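Inositol 2-dehydrogenase/D-chiro-inositol 3-dehydrogenase (Lactobacillus casei, PDB 4MIY) catalyses the NAD-dependent oxidation of myo-inositol and D-chiro-inositol to their keto derivatives, 2-keto-myo-inositol and 1-keto-D-chiro-inositol. Local coordinates at residues Leu84-Thr95 and Lys112-Val123; Gly132-Leu140 and Leu240-Leu251. All blocks are in the same frame, centred on the assembly; numbering follows the deposited sequence.

Interaction 1 (Leu84-Thr95 and Lys112-Val123)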
loop_
_atom_site.group_PDB
_atom_site.type_symbol
_atom_site.label_atom_id
_atom_site.label_comp_id
_atom_site.label_asym_id
_atom_site.label_seq_id
_atom_site.Cartn_x
_atom_site.Cartn_y
_atom_site.Cartn_z
ATOM N N LEU A 84 20.115 29.021 -32.139
ATOM C CA LEU A 84 20.852 30.238 -32.386
ATOM C C LEU A 84 20.259 30.999 -33.555
ATOM O O LEU A 84 20.226 32.171 -33.516
ATOM C CB LEU A 84 22.328 29.976 -32.626
ATOM C CG LEU A 84 23.123 29.322 -31.523
ATOM C CD1 LEU A 84 24.369 28.776 -32.087
ATOM C CD2 LEU A 84 23.421 30.291 -30.477
ATOM N N LYS A 85 19.742 30.339 -34.539
ATOM C CA LYS A 85 19.049 31.062 -35.582
ATOM C C LYS A 85 17.757 31.701 -35.149
ATOM O O LYS A 85 17.401 32.755 -35.583
ATOM C CB LYS A 85 18.736 30.159 -36.723
ATOM C CG LYS A 85 19.878 29.891 -37.639
ATOM C CD LYS A 85 19.600 28.659 -38.326
ATOM C CE LYS A 85 20.388 28.539 -39.536
ATOM N NZ LYS A 85 21.255 27.437 -39.219
ATOM N N ALA A 86 17.044 31.059 -34.252
ATOM C CA ALA A 86 15.771 31.579 -33.804
ATOM C C ALA A 86 15.982 32.757 -32.878
ATOM O O ALA A 86 15.141 33.618 -32.764
ATOM C CB ALA A 86 14.969 30.462 -33.124
ATOM N N LEU A 87 17.133 32.800 -32.235
ATOM C CA LEU A 87 17.471 33.911 -31.385
ATOM C C LEU A 87 17.800 35.211 -32.132
ATOM O O LEU A 87 17.922 36.225 -31.517
ATOM C CB LEU A 87 18.597 33.551 -30.462
ATOM C CG LEU A 87 18.260 32.571 -29.362
ATOM C CD1 LEU A 87 19.500 31.971 -28.808
ATOM C CD2 LEU A 87 17.527 33.309 -28.295
ATOM N N ASP A 88 17.970 35.117 -33.431
ATOM C CA ASP A 88 18.057 36.294 -34.284
ATOM C C ASP A 88 16.678 36.850 -34.613
ATOM O O ASP A 88 16.589 37.905 -35.170
ATOM C CB ASP A 88 18.749 35.959 -35.593
ATOM C CG ASP A 88 20.217 35.698 -35.437
ATOM O OD1 ASP A 88 20.854 36.222 -34.515
ATOM O OD2 ASP A 88 20.711 34.955 -36.257
ATOM N N THR A 89 15.614 36.110 -34.309
ATOM C CA THR A 89 14.259 36.610 -34.375
ATOM C C THR A 89 13.760 36.969 -32.995
ATOM O O THR A 89 14.481 36.890 -32.040
ATOM C CB THR A 89 13.312 35.591 -34.878
ATOM O OG1 THR A 89 13.112 34.591 -33.877
ATOM C CG2 THR A 89 13.824 34.949 -36.101
ATOM N N ASP A 90 12.511 37.380 -32.922
ATOM C CA ASP A 90 11.890 37.754 -31.676
ATOM C C ASP A 90 10.980 36.631 -31.157
ATOM O O ASP A 90 10.270 36.795 -30.213
ATOM C CB ASP A 90 11.099 39.071 -31.835
ATOM C CG ASP A 90 11.921 40.284 -31.445
ATOM O OD1 ASP A 90 12.897 40.114 -30.726
ATOM O OD2 ASP A 90 11.605 41.415 -31.826
ATOM N N LYS A 91 11.008 35.509 -31.820
ATOM C CA LYS A 91 10.112 34.433 -31.496
ATOM C C LYS A 91 10.412 33.740 -30.168
ATOM O O LYS A 91 11.501 33.698 -29.703
ATOM C CB LYS A 91 10.078 33.408 -32.623
ATOM C CG LYS A 91 9.556 33.949 -33.931
ATOM C CD LYS A 91 9.785 32.989 -35.024
ATOM C CE LYS A 91 9.158 33.368 -36.355
ATOM N NZ LYS A 91 9.244 34.756 -36.651
ATOM N N PHE A 92 9.356 33.238 -29.566
ATOM C CA PHE A 92 9.498 32.341 -28.451
ATOM C C PHE A 92 9.970 30.969 -28.955
ATOM O O PHE A 92 9.669 30.571 -30.037
ATOM C CB PHE A 92 8.153 32.234 -27.725
ATOM C CG PHE A 92 7.766 33.483 -26.979
ATOM C CD1 PHE A 92 8.173 33.681 -25.698
ATOM C CD2 PHE A 92 6.989 34.434 -27.560
ATOM C CE1 PHE A 92 7.789 34.800 -25.008
ATOM C CE2 PHE A 92 6.626 35.512 -26.888
ATOM C CZ PHE A 92 7.030 35.719 -25.614
ATOM N N ILE A 93 10.714 30.276 -28.116
ATOM C CA ILE A 93 11.372 29.045 -28.500
ATOM C C ILE A 93 11.171 27.954 -27.422
ATOM O O ILE A 93 11.559 28.121 -26.284
ATOM C CB ILE A 93 12.868 29.283 -28.643
ATOM C CG1 ILE A 93 13.155 30.354 -29.693
ATOM C CG2 ILE A 93 13.577 28.002 -28.991
ATOM C CD1 ILE A 93 14.482 30.985 -29.488
ATOM N N PHE A 94 10.536 26.873 -27.851
ATOM C CA PHE A 94 10.458 25.633 -27.097
ATOM C C PHE A 94 11.354 24.627 -27.791
ATOM O O PHE A 94 11.086 24.216 -28.864
ATOM C CB PHE A 94 9.024 25.104 -27.048
ATOM C CG PHE A 94 8.847 23.889 -26.165
ATOM C CD1 PHE A 94 9.088 22.638 -26.653
ATOM C CD2 PHE A 94 8.464 24.019 -24.855
ATOM C CE1 PHE A 94 8.938 21.546 -25.868
ATOM C CE2 PHE A 94 8.329 22.919 -24.062
ATOM C CZ PHE A 94 8.561 21.696 -24.564
ATOM N N THR A 95 12.429 24.275 -27.131
ATOM C CA THR A 95 13.286 23.233 -27.638
ATOM C C THR A 95 13.167 21.994 -26.778
ATOM O O THR A 95 13.189 22.075 -25.586
ATOM C CB THR A 95 14.753 23.679 -27.778
ATOM O OG1 THR A 95 15.510 22.650 -28.381
ATOM C CG2 THR A 95 15.331 24.022 -26.499
ATOM N N LYS A 112 24.108 34.276 -25.897
ATOM C CA LYS A 112 23.317 35.001 -26.838
ATOM C C LYS A 112 21.943 35.410 -26.339
ATOM O O LYS A 112 21.513 36.512 -26.523
ATOM C CB LYS A 112 23.147 34.192 -28.072
ATOM C CG LYS A 112 22.512 34.972 -29.101
ATOM C CD LYS A 112 22.461 34.263 -30.334
ATOM C CE LYS A 112 22.390 35.206 -31.461
ATOM N NZ LYS A 112 22.052 34.570 -32.729
ATOM N N GLU A 113 21.258 34.483 -25.688
ATOM C CA GLU A 113 19.982 34.839 -25.131
ATOM C C GLU A 113 20.136 35.955 -24.112
ATOM O O GLU A 113 19.283 36.799 -24.006
ATOM C CB GLU A 113 19.239 33.618 -24.547
ATOM C CG GLU A 113 17.792 33.911 -24.279
ATOM C CD GLU A 113 16.996 32.792 -23.626
ATOM O OE1 GLU A 113 17.568 32.041 -22.824
ATOM O OE2 GLU A 113 15.822 32.717 -23.925
ATOM N N LEU A 114 21.255 35.964 -23.396
ATOM C CA LEU A 114 21.558 36.970 -22.390
ATOM C C LEU A 114 21.738 38.387 -22.966
ATOM O O LEU A 114 21.668 39.330 -22.235
ATOM C CB LEU A 114 22.810 36.610 -21.590
ATOM C CG LEU A 114 22.556 35.696 -20.422
ATOM C CD2 LEU A 114 21.838 36.420 -19.458
ATOM N N THR A 115 21.944 38.460 -24.268
ATOM C CA THR A 115 21.957 39.703 -25.002
ATOM C C THR A 115 20.568 40.228 -25.360
ATOM O O THR A 115 20.436 41.324 -25.865
ATOM C CB THR A 115 22.740 39.599 -26.293
ATOM O OG1 THR A 115 22.040 38.851 -27.282
ATOM C CG2 THR A 115 24.083 39.031 -26.059
ATOM N N LYS A 116 19.535 39.438 -25.112
ATOM C CA LYS A 116 18.196 39.816 -25.496
ATOM C C LYS A 116 17.524 40.568 -24.398
ATOM O O LYS A 116 17.989 40.568 -23.293
ATOM C CB LYS A 116 17.348 38.578 -25.808
ATOM C CG LYS A 116 17.727 37.784 -27.002
ATOM C CD LYS A 116 18.493 38.565 -28.006
ATOM C CE LYS A 116 17.829 38.469 -29.338
ATOM N NZ LYS A 116 18.809 38.092 -30.378
ATOM N N SER A 117 16.399 41.215 -24.701
ATOM C CA SER A 117 15.775 42.057 -23.702
ATOM C C SER A 117 14.938 41.240 -22.736
ATOM O O SER A 117 14.609 41.676 -21.661
ATOM C CB SER A 117 14.924 43.159 -24.328
ATOM O OG SER A 117 14.033 42.644 -25.265
ATOM N N LYS A 118 14.612 40.039 -23.178
ATOM C CA LYS A 118 13.857 39.126 -22.377
ATOM C C LYS A 118 14.047 37.675 -22.819
ATOM O O LYS A 118 14.374 37.395 -23.927
ATOM C CB LYS A 118 12.392 39.504 -22.395
ATOM C CG LYS A 118 11.684 39.343 -23.700
ATOM C CD LYS A 118 10.172 39.349 -23.517
ATOM C CE LYS A 118 9.382 39.342 -24.823
ATOM N NZ LYS A 118 9.373 38.176 -25.712
ATOM N N LYS A 119 13.796 36.780 -21.885
ATOM C CA LYS A 119 13.953 35.362 -22.079
ATOM C C LYS A 119 12.891 34.814 -23.019
ATOM O O LYS A 119 11.745 35.186 -22.932
ATOM C CB LYS A 119 13.860 34.708 -20.722
ATOM C CG LYS A 119 14.254 33.278 -20.645
ATOM C CD LYS A 119 14.075 32.782 -19.241
ATOM C CE LYS A 119 12.647 32.502 -18.922
ATOM N NZ LYS A 119 12.449 31.781 -17.691
ATOM N N VAL A 120 13.284 33.930 -23.920
ATOM C CA VAL A 120 12.360 33.327 -24.850
ATOM C C VAL A 120 12.439 31.811 -24.916
ATOM O O VAL A 120 11.615 31.208 -25.503
ATOM C CB VAL A 120 12.515 33.881 -26.281
ATOM C CG1 VAL A 120 11.980 35.278 -26.357
ATOM C CG2 VAL A 120 13.936 33.883 -26.691
ATOM N N ILE A 121 13.450 31.232 -24.304
ATOM C CA ILE A 121 13.640 29.796 -24.435
ATOM C C ILE A 121 13.102 28.993 -23.241
ATOM O O ILE A 121 13.396 29.287 -22.112
ATOM C CB ILE A 121 15.095 29.438 -24.579
ATOM C CG1 ILE A 121 15.661 29.979 -25.893
ATOM C CG2 ILE A 121 15.262 27.922 -24.531
ATOM C CD1 ILE A 121 17.148 30.106 -25.871
ATOM N N GLN A 122 12.318 27.979 -23.583
ATOM C CA GLN A 122 11.969 26.911 -22.667
ATOM C C GLN A 122 12.498 25.576 -23.189
ATOM O O GLN A 122 12.385 25.277 -24.338
ATOM C CB GLN A 122 10.451 26.844 -22.460
ATOM C CG GLN A 122 10.017 25.764 -21.478
ATOM C CD GLN A 122 8.597 25.909 -21.046
ATOM O OE1 GLN A 122 8.024 26.956 -21.137
ATOM N NE2 GLN A 122 8.031 24.841 -20.591
ATOM N N VAL A 123 13.085 24.798 -22.300
ATOM C CA VAL A 123 13.637 23.502 -22.655
ATOM C C VAL A 123 12.738 22.378 -22.147
ATOM O O VAL A 123 12.270 22.444 -21.057
ATOM C CB VAL A 123 15.015 23.333 -22.075
ATOM C CG1 VAL A 123 15.571 22.021 -22.449
ATOM C CG2 VAL A 123 15.896 24.427 -22.585
HETATM O O HOH W 1 11.002 38.530 -27.558
#

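Interaction 2 (Gly132-Leu140 and Leu240-Leu251)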
loop_
_atom_site.group_PDB
_atom_site.type_symbol
_atom_site.label_atom_id
_atom_site.label_comp_id
_atom_site.label_asym_id
_atom_site.label_seq_id
_atom_site.Cartn_x
_atom_site.Cartn_y
_atom_site.Cartn_z
ATOM N N GLY A 132 2.951 14.121 -9.537
ATOM C CA GLY A 132 3.522 13.486 -8.375
ATOM C C GLY A 132 4.860 14.034 -7.935
ATOM O O GLY A 132 5.093 14.246 -6.802
ATOM N N ILE A 133 5.725 14.270 -8.897
ATOM C CA ILE A 133 7.024 14.800 -8.596
ATOM C C ILE A 133 6.882 16.214 -8.067
ATOM O O ILE A 133 7.509 16.568 -7.127
ATOM C CB ILE A 133 7.925 14.734 -9.845
ATOM C CG1 ILE A 133 8.241 13.277 -10.160
ATOM C CG2 ILE A 133 9.187 15.488 -9.626
ATOM C CD1 ILE A 133 8.884 13.048 -11.495
ATOM N N ARG A 134 5.982 16.976 -8.654
ATOM C CA ARG A 134 5.722 18.320 -8.206
ATOM C C ARG A 134 5.176 18.346 -6.792
ATOM O O ARG A 134 5.566 19.156 -5.977
ATOM C CB ARG A 134 4.757 19.004 -9.177
ATOM C CG ARG A 134 4.860 20.486 -9.205
ATOM C CD ARG A 134 4.102 21.190 -10.377
ATOM N NE ARG A 134 4.976 21.539 -11.500
ATOM C CZ ARG A 134 5.988 22.424 -11.472
ATOM N NH1 ARG A 134 6.300 23.095 -10.375
ATOM N NH2 ARG A 134 6.696 22.620 -12.549
ATOM N N ALA A 135 4.293 17.413 -6.492
ATOM C CA ALA A 135 3.699 17.368 -5.168
ATOM C C ALA A 135 4.706 16.981 -4.102
ATOM O O ALA A 135 4.656 17.467 -3.020
ATOM C CB ALA A 135 2.512 16.445 -5.139
ATOM N N LEU A 136 5.625 16.120 -4.444
ATOM C CA LEU A 136 6.672 15.788 -3.520
ATOM C C LEU A 136 7.586 16.992 -3.241
ATOM O O LEU A 136 7.903 17.250 -2.132
ATOM C CB LEU A 136 7.447 14.557 -4.002
ATOM C CG LEU A 136 8.497 13.966 -3.068
ATOM C CD1 LEU A 136 8.672 12.539 -3.348
ATOM C CD2 LEU A 136 9.830 14.655 -3.172
ATOM N N LYS A 137 8.014 17.672 -4.283
ATOM C CA LYS A 137 8.828 18.876 -4.126
ATOM C C LYS A 137 8.152 19.894 -3.228
ATOM O O LYS A 137 8.744 20.432 -2.364
ATOM C CB LYS A 137 9.168 19.508 -5.463
ATOM C CG LYS A 137 9.868 20.849 -5.250
ATOM C CD LYS A 137 10.237 21.540 -6.456
ATOM C CE LYS A 137 10.947 22.887 -6.161
ATOM N NZ LYS A 137 11.784 22.948 -4.967
ATOM N N GLU A 138 6.880 20.134 -3.466
ATOM C CA GLU A 138 6.136 21.050 -2.640
ATOM C C GLU A 138 6.062 20.656 -1.198
ATOM O O GLU A 138 6.280 21.454 -0.353
ATOM C CB GLU A 138 4.752 21.287 -3.237
ATOM C CG GLU A 138 4.828 22.035 -4.547
ATOM C CD GLU A 138 3.469 22.266 -5.167
ATOM O OE1 GLU A 138 2.487 22.222 -4.417
ATOM O OE2 GLU A 138 3.395 22.477 -6.392
ATOM N N LYS A 139 5.811 19.391 -0.914
ATOM C CA LYS A 139 5.841 18.912 0.440
ATOM C C LYS A 139 7.210 19.066 1.087
ATOM O O LYS A 139 7.297 19.439 2.205
ATOM C CB LYS A 139 5.370 17.459 0.497
ATOM C CG LYS A 139 4.973 16.924 1.840
ATOM C CD LYS A 139 3.777 17.605 2.384
ATOM C CE LYS A 139 3.215 16.883 3.544
ATOM N NZ LYS A 139 2.287 17.744 4.287
ATOM N N LEU A 140 8.259 18.756 0.361
ATOM C CA LEU A 140 9.608 18.903 0.853
ATOM C C LEU A 140 9.883 20.359 1.262
ATOM O O LEU A 140 10.405 20.617 2.295
ATOM C CB LEU A 140 10.587 18.468 -0.220
ATOM C CG LEU A 140 12.062 18.689 0.086
ATOM C CD1 LEU A 140 12.456 17.876 1.269
ATOM C CD2 LEU A 140 12.909 18.364 -1.105
ATOM N N LEU A 240 11.391 7.830 -6.513
ATOM C CA LEU A 240 12.033 8.963 -5.904
ATOM C C LEU A 240 11.765 8.982 -4.416
ATOM O O LEU A 240 10.663 8.903 -4.005
ATOM C CB LEU A 240 11.523 10.252 -6.539
ATOM C CG LEU A 240 12.062 11.564 -5.972
ATOM C CD1 LEU A 240 13.543 11.653 -6.213
ATOM C CD2 LEU A 240 11.376 12.673 -6.632
ATOM N N GLU A 241 12.823 9.052 -3.643
ATOM C CA GLU A 241 12.769 9.078 -2.207
ATOM C C GLU A 241 13.730 10.150 -1.707
ATOM O O GLU A 241 14.854 10.176 -2.089
ATOM C CB GLU A 241 13.183 7.712 -1.662
ATOM C CG GLU A 241 13.209 7.590 -0.206
ATOM C CD GLU A 241 13.798 6.263 0.262
ATOM O OE1 GLU A 241 14.396 5.567 -0.531
ATOM O OE2 GLU A 241 13.639 5.933 1.424
ATOM N N VAL A 242 13.235 11.019 -0.850
ATOM C CA VAL A 242 14.043 12.015 -0.189
ATOM C C VAL A 242 14.143 11.698 1.294
ATOM O O VAL A 242 13.168 11.564 1.962
ATOM C CB VAL A 242 13.485 13.450 -0.402
ATOM C CG1 VAL A 242 14.380 14.484 0.288
ATOM C CG2 VAL A 242 13.348 13.746 -1.827
ATOM N N ILE A 243 15.368 11.549 1.766
ATOM C CA ILE A 243 15.665 11.328 3.155
ATOM C C ILE A 243 15.981 12.629 3.835
ATOM O O ILE A 243 16.957 13.232 3.533
ATOM C CB ILE A 243 16.922 10.477 3.298
ATOM C CG1 ILE A 243 16.814 9.218 2.456
ATOM C CG2 ILE A 243 17.218 10.205 4.736
ATOM C CD1 ILE A 243 15.802 8.407 2.846
ATOM N N GLY A 244 15.160 13.003 4.786
ATOM C CA GLY A 244 15.348 14.218 5.526
ATOM C C GLY A 244 15.831 13.972 6.929
ATOM O O GLY A 244 15.875 12.873 7.388
ATOM N N GLU A 245 16.167 15.051 7.602
ATOM C CA GLU A 245 16.597 15.019 8.991
ATOM C C GLU A 245 15.559 14.394 9.911
ATOM O O GLU A 245 15.904 13.704 10.798
ATOM C CB GLU A 245 16.953 16.453 9.463
ATOM C CG GLU A 245 18.145 16.995 8.777
ATOM C CD GLU A 245 18.401 18.433 9.049
ATOM O OE1 GLU A 245 17.468 19.190 9.096
ATOM O OE2 GLU A 245 19.582 18.761 9.146
ATOM N N THR A 246 14.288 14.639 9.638
ATOM C CA THR A 246 13.265 14.242 10.567
ATOM C C THR A 246 12.192 13.348 9.979
ATOM O O THR A 246 11.254 12.991 10.647
ATOM C CB THR A 246 12.588 15.452 11.208
ATOM O OG1 THR A 246 11.815 16.134 10.237
ATOM C CG2 THR A 246 13.610 16.390 11.821
ATOM N N GLY A 247 12.347 13.010 8.718
ATOM C CA GLY A 247 11.442 12.102 8.081
ATOM C C GLY A 247 11.838 11.825 6.660
ATOM O O GLY A 247 12.879 12.203 6.243
ATOM N N GLU A 248 10.961 11.149 5.927
ATOM C CA GLU A 248 11.188 10.832 4.536
ATOM C C GLU A 248 9.958 11.124 3.666
ATOM O O GLU A 248 8.861 11.097 4.138
ATOM C CB GLU A 248 11.576 9.348 4.345
ATOM C CG GLU A 248 12.747 8.845 5.134
ATOM C CD GLU A 248 13.103 7.382 4.841
ATOM O OE1 GLU A 248 12.373 6.733 4.124
ATOM O OE2 GLU A 248 14.122 6.928 5.350
ATOM N N LEU A 249 10.204 11.373 2.394
ATOM C CA LEU A 249 9.155 11.511 1.400
ATOM C C LEU A 249 9.434 10.650 0.208
ATOM O O LEU A 249 10.516 10.598 -0.243
ATOM C CB LEU A 249 9.029 12.968 0.923
ATOM C CG LEU A 249 8.446 13.970 1.910
ATOM C CD1 LEU A 249 8.855 15.429 1.625
ATOM C CD2 LEU A 249 6.963 13.839 1.967
ATOM N N GLN A 250 8.421 9.971 -0.297
ATOM C CA GLN A 250 8.596 9.231 -1.527
ATOM C C GLN A 250 7.385 9.295 -2.447
ATOM O O GLN A 250 6.297 9.547 -2.025
ATOM C CB GLN A 250 9.043 7.793 -1.273
ATOM C CG GLN A 250 8.023 6.866 -0.776
ATOM C CD GLN A 250 8.584 5.439 -0.541
ATOM O OE1 GLN A 250 9.516 5.254 0.190
ATOM N NE2 GLN A 250 8.017 4.481 -1.202
ATOM N N LEU A 251 7.618 9.049 -3.712
ATOM C CA LEU A 251 6.535 9.001 -4.662
ATOM C C LEU A 251 5.628 7.826 -4.388
ATOM O O LEU A 251 6.084 6.795 -4.017
ATOM C CB LEU A 251 7.070 8.843 -6.045
ATOM C CG LEU A 251 7.693 10.073 -6.633
ATOM C CD1 LEU A 251 8.184 9.707 -8.021
ATOM C CD2 LEU A 251 6.688 11.178 -6.774
#

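Interaction 1 (Leu84-Thr95 and Lys112-Val123)
Ile93 lies beside Ile121, Phe94 beside Gln122 and Thr95 beside Val123 in a ladder where strands 92-95 and 121-123 run parallel, their directions 14° apart. Ile93 works in both directions: its N donates to Val120 O at 2.9 Å, and its O accepts from Gln122 N at 2.8 Å. Thr95 N then reaches Gln122 O, so the zigzag typical of parallel strands runs on. On one face, Ile93 CD1 packs on Ile121 CG1 at 3.9 Å. On the other, Gln122 NE2 meets the Phe94 ring at its edge, near the ring plane.

Where the strands give way to the preceding helices, Leu87 becomes the wedge. Its CD2 sits 4.0 Å from both Val120 CG2 and Ile121 CD1, while its CB lies against Lys112 CD. Lys112 leaves its helix with CG anti to the backbone N (chi1 -172°) and an extended chain that lies alongside Leu87, running head to tail with it. Its NZ can thus reach Leu84 O at 3.1 Å and Asp88 OD1 at 2.7 Å, the latter from 51° above the carboxylate plane. With an alanine here, Asp88 would be likely to lose its salt-bridge partner, Leu84 O its donor, and the flank of Leu87 its cover.

Glu113 fixes the entry to the second strand: its OE2 accepts from Val120 N and Ile121 N, both at 2.8 Å, and Tyr338 holds its OE1. Strand 92-95, helix 103-113 and strand 121-123 form a beta-alpha-beta unit of the Rossmann fold. At the partly exposed margin of its buried aliphatic layer, Lys112 ties the end of helix 79-86 to helix 103-113, its chain packing and its ammonium bonding.

Interaction 2 (Gly132-Leu140 and Leu240-Leu251)
Leu136 CD1 lies over one face of the peptide between Gln250 and Leu251, 3.6 Å from Gln250 C. The flat groups here are peptides, since neither segment contributes an aromatic ring. That peptide's own N-H is spent within the sheet, Leu251 N donating to Leu240 O. In a reciprocal fashion Leu251 CD2 rests on the peptide that follows Gly132, 3.5 Å from Gly132 O.

With CG anti to the backbone N (chi1 -173°), Leu136 points its branches into the hairpin: CD2 touches Val242 CG2 at 3.9 Å, and CG passes Leu249 CB. One turn on, Leu140 CD1 meets Val242 CG1 at 4.0 Å. Leu249 spreads its methyls against the last turn of the segment: CD1 is 3.6 Å from Leu140 N, CD2 3.7 Å from Lys139 CG.

The helix runs nearly antiparallel to strand 248-250, at 166°, and packs on the mixed sheet of the C-terminal alpha/beta domain, at a hairpin outermost within the chain. Strand 248-250 pairs antiparallel with a strand of a neighbouring subunit, so the sheet runs on across the interface; Leu260 of that subunit also packs on Leu249. No hydrogen bond joins helix and hairpin, so their fit rests on interlocking aliphatic branches and methyls laid on peptides.

Overall arrangement
Interactions 1 and 2 follow in series along the chain, strand 121-123 leading on to helix 131-141. Their centres are 34 Å apart and their nearest atoms about 8 Å, without touching. Tyr129, in the loop between them, is touched by Gln122 of the first contact and forms a cation-pi pair with Arg134, on the helix of the second. Interaction 1 belongs to the nucleotide-binding domain, and the side chain of Thr95 lies about 7 Å from the bound NAD. Interaction 2 is more remote, the side chain of Ile133 being about 12 Å from the cofactor. Interaction 1 thus joins two strands of the cofactor-binding sheet, whereas interaction 2 packs a helix on a sheet that extends into a neighbouring subunit.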